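Side-chain contacts in MOBA relate protein (Mycobacterium sp., PDB 2WAW), which is of unknown function but, as a MobA-like member of the GT-A nucleotidyltransferase clan, probably transfers a nucleotide from an NTP: residues A[24-27]-A[32-35]; A[70-75]-A[89-94]. All coordinates share one frame; numbering follows the deposited sequence.

Contact 1 of 2, residues A[24-27]-A[32-35]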
ATOM      1  N   GLN A  24      -7.676  -3.794   9.761  1.00 15.82           N
ATOM      2  CA  GLN A  24      -7.672  -2.349   9.501  1.00 15.15           C
ATOM      3  C   GLN A  24      -8.004  -1.570  10.782  1.00 16.10           C
ATOM      4  O   GLN A  24      -7.520  -0.452  10.981  1.00 17.03           O
ATOM      5  CB  GLN A  24      -8.700  -2.003   8.386  1.00 16.27           C
ATOM      6  CG  GLN A  24      -8.421  -2.638   6.991  1.00 14.51           C
ATOM      7  CD  GLN A  24      -8.842  -4.112   6.853  1.00 24.56           C
ATOM      8  OE1 GLN A  24      -8.516  -4.786   5.846  1.00 24.04           O
ATOM      9  NE2 GLN A  24      -9.550  -4.626   7.853  1.00 18.14           N
ATOM     10  N   LEU A  25      -8.805  -2.179  11.631  1.00 14.56           N
ATOM     11  CA  LEU A  25      -9.313  -1.538  12.831  1.00 15.65           C
ATOM     12  C   LEU A  25      -8.573  -1.872  14.121  1.00 15.52           C
ATOM     13  O   LEU A  25      -8.895  -1.355  15.123  1.00 17.56           O
ATOM     14  CB  LEU A  25     -10.826  -1.797  12.980  1.00 20.00           C
ATOM     15  CG  LEU A  25     -11.682  -1.355  11.806  1.00 20.00           C
ATOM     16  CD1 LEU A  25     -13.023  -1.846  11.897  1.00 20.00           C
ATOM     17  CD2 LEU A  25     -11.689   0.139  11.646  1.00 20.00           C
ATOM     18  N   LEU A  26      -7.580  -2.713  14.053  1.00 15.88           N
ATOM     19  CA  LEU A  26      -6.773  -3.034  15.244  1.00 15.89           C
ATOM     20  C   LEU A  26      -6.137  -1.785  15.869  1.00 14.85           C
ATOM     21  O   LEU A  26      -5.543  -0.955  15.167  1.00 15.48           O
ATOM     22  CB  LEU A  26      -5.690  -4.022  14.872  1.00 14.66           C
ATOM     23  CG  LEU A  26      -6.173  -5.393  14.409  1.00 17.53           C
ATOM     24  CD1 LEU A  26      -5.018  -6.133  13.716  1.00 21.47           C
ATOM     25  CD2 LEU A  26      -6.761  -6.213  15.567  1.00 24.28           C
ATOM     26  N   PRO A  27      -6.257  -1.638  17.197  1.00 16.65           N
ATOM     27  CA  PRO A  27      -5.665  -0.497  17.868  1.00 18.38           C
ATOM     28  C   PRO A  27      -4.157  -0.459  17.660  1.00 18.77           C
ATOM     29  O   PRO A  27      -3.488  -1.490  17.769  1.00 19.12           O
ATOM     30  CB  PRO A  27      -5.980  -0.770  19.346  1.00 18.95           C
ATOM     31  CG  PRO A  27      -7.211  -1.591  19.313  1.00 18.85           C
ATOM     32  CD  PRO A  27      -7.009  -2.496  18.123  1.00 16.57           C
ATOM     33  N   THR A  32      -5.768   3.542  14.694  1.00 17.85           N
ATOM     34  CA  THR A  32      -5.952   2.156  14.258  1.00 15.45           C
ATOM     35  C   THR A  32      -4.813   1.813  13.305  1.00 16.19           C
ATOM     36  O   THR A  32      -4.051   2.698  12.870  1.00 17.05           O
ATOM     37  CB  THR A  32      -7.260   1.961  13.479  1.00 14.46           C
ATOM     38  OG1 THR A  32      -7.276   2.898  12.393  1.00 16.84           O
ATOM     39  CG2 THR A  32      -8.495   2.199  14.366  1.00 16.00           C
ATOM     40  N   LEU A  33      -4.691   0.558  12.941  1.00 14.75           N
ATOM     41  CA  LEU A  33      -3.644   0.168  12.042  1.00 13.26           C
ATOM     42  C   LEU A  33      -3.783   0.864  10.693  1.00 13.08           C
ATOM     43  O   LEU A  33      -2.889   1.452  10.234  1.00 15.30           O
ATOM     44  CB  LEU A  33      -3.694  -1.345  11.853  1.00 20.00           C
ATOM     45  CG  LEU A  33      -2.734  -2.063  10.896  1.00 20.00           C
ATOM     46  CD1 LEU A  33      -1.304  -1.779  11.231  1.00 20.00           C
ATOM     47  CD2 LEU A  33      -3.007  -3.525  10.865  1.00 20.00           C
ATOM     48  N   LEU A  34      -4.967   0.844  10.129  1.00 13.25           N
ATOM     49  CA  LEU A  34      -5.152   1.567   8.902  1.00 13.68           C
ATOM     50  C   LEU A  34      -4.980   3.086   9.047  1.00 14.24           C
ATOM     51  O   LEU A  34      -4.472   3.711   8.192  1.00 14.12           O
ATOM     52  CB  LEU A  34      -6.481   1.260   8.249  1.00 12.31           C
ATOM     53  CG  LEU A  34      -6.740   1.984   6.936  1.00 14.16           C
ATOM     54  CD1 LEU A  34      -5.741   1.628   5.878  1.00 13.75           C
ATOM     55  CD2 LEU A  34      -8.115   1.671   6.422  1.00 15.33           C
ATOM     56  N   GLY A  35      -5.458   3.628  10.154  1.00 14.08           N
ATOM     57  CA  GLY A  35      -5.315   5.056  10.451  1.00 14.95           C
ATOM     58  C   GLY A  35      -3.855   5.474  10.501  1.00 15.18           C
ATOM     59  O   GLY A  35      -3.473   6.542  10.008  1.00 14.25           O
TER
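Q24 meets the start of helix 33-42 mainly through its backbone: its carbonyl oxygen accepts from L34 N at 3.0 Å, nearly straight at the hydrogen (165°). The same oxygen is flanked by side-chain carbon, with L34 CB 3.4 Å from Q24 O and T32 CB close by. Q24 CB also rests against L34 CB, and L34 CG, turned anti to the backbone N (chi1 -180°), carries on toward V60 of helix 57-63. L25 adds a van der Waals touch, its O 3.7 Å from T32 CG2. L26 O takes the N-H of L33 at 2.8 Å, bent at the hydrogen (131°), and a CA-H...O contact from T32. The L26 side chain runs alongside L33, L26 CD1 to L33 CD2 4.4 Å, both reaching helix 185-197. P27 pairs with T32 as an antiparallel non-hydrogen-bonded pair of the small hairpin 27-32, their side chains diverging. T32 is the N-cap: its OG1 accepts from G35 N at 3.0 Å. The first-turn N-H groups of L33, L34 and G35 thus all find acceptors, two from the preceding chain and one from the cap, so the helix start is bonded to the chain before it, with an apolar touch from L26 and L33.

Contact 2 of 2, residues A[70-75]-A[89-94]; sequences DIVLVD and LTWVDP
This is an apolar, CH-pi contact of one tryptophan on an edge strand: W91, in the segment that follows on from helix 84-90, lays its indole across strand 70-73, the outermost strand on one side of the mixed sheet. No hydrogen bond joins the two segments, and the contact is made almost wholly by this one ring. V72 CG2 sits over the five-membered ring, 3.5 Å from the centroid and 3° off the normal, as the two side chains slide past each other in opposite directions. With V72 CG1 anti to the backbone N (chi1 172°), CG2 is the branch left on the side of the indole, and its distances to the five pyrrole atoms are nearly equal, beginning at 3.7 Å to W91 CG. The same face also looks onto backbone: I71 O lies 3.9 Å from W91 CH2, at the far end of the six-membered ring. D70 comes in obliquely, its CB 3.8 Å from W91 CE3 and its carboxylate plane turned 49° from the indole, so the acid is neither stacked on the ring nor bonded to it.

The polar end of D70 turns to Q48 instead: OD2 accepts from Q48 NE2, which also donates to W91 O, while Q48 OE1 takes the N-H of D93. One amide at the start of the neighbouring strand 48-53 therefore ties D70 to the chain around the tryptophan. I50 of that strand touches D70, V72 and W91. Chemically, the ring is placed by dispersion and CH-pi contact over V72, whereas the polar link between strand and loop runs through Q48; the carboxylate beside the aromatic rim is probably steadied by that amide rather than by the indole.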
ATOM      1  N   ASP A  70      -9.920   9.098  -2.008  1.00 17.27           N
ATOM      2  CA  ASP A  70     -10.810   8.374  -2.916  1.00 16.71           C
ATOM      3  C   ASP A  70     -10.958   6.950  -2.403  1.00 18.76           C
ATOM      4  O   ASP A  70      -9.985   6.188  -2.374  1.00 20.16           O
ATOM      5  CB  ASP A  70     -10.265   8.376  -4.343  1.00 16.99           C
ATOM      6  CG  ASP A  70     -10.314   9.747  -4.966  1.00 22.08           C
ATOM      7  OD1 ASP A  70     -11.368  10.423  -4.837  1.00 22.08           O
ATOM      8  OD2 ASP A  70      -9.311  10.161  -5.572  1.00 25.94           O
ATOM      9  N   ILE A  71     -12.171   6.614  -1.994  1.00 15.68           N
ATOM     10  CA  ILE A  71     -12.479   5.317  -1.377  1.00 16.70           C
ATOM     11  C   ILE A  71     -13.054   4.364  -2.411  1.00 17.62           C
ATOM     12  O   ILE A  71     -14.091   4.657  -3.023  1.00 19.85           O
ATOM     13  CB  ILE A  71     -13.463   5.498  -0.191  1.00 20.24           C
ATOM     14  CG1 ILE A  71     -12.871   6.442   0.872  1.00 21.01           C
ATOM     15  CG2 ILE A  71     -13.897   4.157   0.397  1.00 19.72           C
ATOM     16  CD1 ILE A  71     -11.455   6.072   1.369  1.00 31.64           C
ATOM     17  N   VAL A  72     -12.397   3.219  -2.588  1.00 16.28           N
ATOM     18  CA  VAL A  72     -12.789   2.267  -3.633  1.00 16.01           C
ATOM     19  C   VAL A  72     -13.258   0.993  -2.908  1.00 17.43           C
ATOM     20  O   VAL A  72     -12.485   0.361  -2.205  1.00 17.66           O
ATOM     21  CB  VAL A  72     -11.623   2.008  -4.599  1.00 19.50           C
ATOM     22  CG1 VAL A  72     -11.960   0.886  -5.568  1.00 20.44           C
ATOM     23  CG2 VAL A  72     -11.271   3.313  -5.372  1.00 18.20           C
ATOM     24  N   LEU A  73     -14.541   0.656  -3.038  1.00 15.61           N
ATOM     25  CA  LEU A  73     -15.107  -0.459  -2.259  1.00 18.89           C
ATOM     26  C   LEU A  73     -15.264  -1.669  -3.160  1.00 19.98           C
ATOM     27  O   LEU A  73     -15.797  -1.553  -4.263  1.00 18.99           O
ATOM     28  CB  LEU A  73     -16.479  -0.081  -1.670  1.00 19.59           C
ATOM     29  CG  LEU A  73     -16.619   1.208  -0.858  1.00 26.06           C
ATOM     30  CD1 LEU A  73     -18.044   1.378  -0.345  1.00 28.49           C
ATOM     31  CD2 LEU A  73     -15.645   1.225   0.292  1.00 25.62           C
ATOM     32  N   VAL A  74     -14.797  -2.823  -2.698  1.00 20.05           N
ATOM     33  CA  VAL A  74     -14.879  -4.057  -3.485  1.00 19.34           C
ATOM     34  C   VAL A  74     -15.483  -5.197  -2.655  1.00 19.66           C
ATOM     35  O   VAL A  74     -15.600  -5.102  -1.425  1.00 18.75           O
ATOM     36  CB  VAL A  74     -13.507  -4.481  -4.075  1.00 19.13           C
ATOM     37  CG1 VAL A  74     -12.919  -3.372  -4.960  1.00 22.01           C
ATOM     38  CG2 VAL A  74     -12.514  -4.844  -2.963  1.00 18.01           C
ATOM     39  N   ASP A  75     -15.903  -6.251  -3.345  1.00 20.60           N
ATOM     40  CA  ASP A  75     -16.363  -7.470  -2.689  1.00 22.14           C
ATOM     41  C   ASP A  75     -15.169  -8.255  -2.151  1.00 23.45           C
ATOM     42  O   ASP A  75     -14.048  -8.129  -2.662  1.00 24.31           O
ATOM     43  CB  ASP A  75     -17.108  -8.352  -3.691  1.00 24.84           C
ATOM     44  CG  ASP A  75     -18.394  -7.722  -4.176  1.00 32.22           C
ATOM     45  OD1 ASP A  75     -18.742  -7.934  -5.353  1.00 40.85           O
ATOM     46  OD2 ASP A  75     -19.051  -7.020  -3.377  1.00 39.63           O
ATOM     47  N   LEU A  89      -7.461   1.132 -10.134  1.00 17.47           N
ATOM     48  CA  LEU A  89      -6.833   1.701 -11.335  1.00 18.19           C
ATOM     49  C   LEU A  89      -7.806   2.585 -12.123  1.00 17.43           C
ATOM     50  O   LEU A  89      -7.422   3.622 -12.710  1.00 16.94           O
ATOM     51  CB  LEU A  89      -6.219   0.586 -12.214  1.00 17.20           C
ATOM     52  CG  LEU A  89      -4.964  -0.103 -11.630  1.00 20.18           C
ATOM     53  CD1 LEU A  89      -4.627  -1.384 -12.386  1.00 24.44           C
ATOM     54  CD2 LEU A  89      -3.752   0.821 -11.594  1.00 23.14           C
ATOM     55  N   THR A  90      -9.073   2.193 -12.119  1.00 17.78           N
ATOM     56  CA  THR A  90     -10.095   2.929 -12.869  1.00 19.21           C
ATOM     57  C   THR A  90     -10.310   4.361 -12.326  1.00 19.37           C
ATOM     58  O   THR A  90     -10.791   5.253 -13.044  1.00 20.47           O
ATOM     59  CB  THR A  90     -11.415   2.130 -12.937  1.00 19.49           C
ATOM     60  OG1 THR A  90     -12.058   2.117 -11.658  1.00 25.37           O
ATOM     61  CG2 THR A  90     -11.142   0.704 -13.375  1.00 20.63           C
ATOM     62  N   TRP A  91      -9.918   4.564 -11.069  1.00 18.02           N
ATOM     63  CA  TRP A  91     -10.048   5.837 -10.347  1.00 18.00           C
ATOM     64  C   TRP A  91      -8.821   6.743 -10.415  1.00 17.07           C
ATOM     65  O   TRP A  91      -8.882   7.896  -9.983  1.00 16.24           O
ATOM     66  CB  TRP A  91     -10.303   5.570  -8.868  1.00 19.94           C
ATOM     67  CG  TRP A  91     -11.675   5.144  -8.506  1.00 25.48           C
ATOM     68  CD1 TRP A  91     -12.283   3.960  -8.825  1.00 24.35           C
ATOM     69  CD2 TRP A  91     -12.596   5.868  -7.683  1.00 27.20           C
ATOM     70  NE1 TRP A  91     -13.549   3.923  -8.279  1.00 33.18           N
ATOM     71  CE2 TRP A  91     -13.764   5.077  -7.569  1.00 30.74           C
ATOM     72  CE3 TRP A  91     -12.553   7.114  -7.041  1.00 27.80           C
ATOM     73  CZ2 TRP A  91     -14.889   5.498  -6.840  1.00 33.95           C
ATOM     74  CZ3 TRP A  91     -13.671   7.533  -6.313  1.00 29.03           C
ATOM     75  CH2 TRP A  91     -14.822   6.723  -6.220  1.00 33.83           C
ATOM     76  N   VAL A  92      -7.705   6.220 -10.919  1.00 15.50           N
ATOM     77  CA  VAL A  92      -6.458   6.989 -10.980  1.00 15.28           C
ATOM     78  C   VAL A  92      -6.611   8.194 -11.910  1.00 14.57           C
ATOM     79  O   VAL A  92      -7.085   8.042 -13.040  1.00 16.06           O
ATOM     80  CB  VAL A  92      -5.288   6.101 -11.440  1.00 14.76           C
ATOM     81  CG1 VAL A  92      -4.008   6.912 -11.597  1.00 17.40           C
ATOM     82  CG2 VAL A  92      -5.054   4.976 -10.414  1.00 14.70           C
ATOM     83  N   ASP A  93      -6.257   9.350 -11.423  1.00 15.57           N
ATOM     84  CA  ASP A  93      -6.271  10.630 -12.192  0.50 14.79           C
ATOM     85  C   ASP A  93      -5.469  10.440 -13.522  1.00 14.73           C
ATOM     86  O   ASP A  93      -4.400  10.005 -13.486  1.00 16.88           O
ATOM     87  CB  ASP A  93      -5.720  11.782 -11.313  0.50 16.28           C
ATOM     88  CG  ASP A  93      -6.021  13.195 -11.865  0.50 12.09           C
ATOM     89  OD1 ASP A  93      -5.741  13.474 -13.039  0.50 15.94           O
ATOM     90  OD2 ASP A  93      -6.495  14.060 -11.088  0.50 14.08           O
ATOM     91  N   PRO A  94      -6.012  10.874 -14.644  1.00 14.48           N
ATOM     92  CA  PRO A  94      -5.208  10.807 -15.874  1.00 15.36           C
ATOM     93  C   PRO A  94      -3.860  11.531 -15.834  1.00 15.02           C
ATOM     94  O   PRO A  94      -2.933  11.148 -16.555  1.00 15.85           O
ATOM     95  CB  PRO A  94      -6.124  11.438 -16.934  1.00 16.34           C
ATOM     96  CG  PRO A  94      -7.508  11.281 -16.391  1.00 20.90           C
ATOM     97  CD  PRO A  94      -7.396  11.341 -14.908  1.00 15.50           C
TER

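Overall arrangement
Both contacts are partly buried and lie within the same MobA-like domain, yet they share no secondary-structure element; their centres are 21 Å apart and their nearest atoms about 7 Å. Contact 1 is local, closing a short hairpin onto the helix that follows, with four of its seven touching residues buried. Contact 2 spans a longer loop and helix to bring a chain turn over the edge of the main sheet, with one of four touching residues buried. Their chemistry differs accordingly: backbone hydrogen bonds and a helix cap dominate 24-27 with 32-35, whereas a single exposed aromatic ring does the work between 70-75 and 89-94, its polar link supplied by a third element.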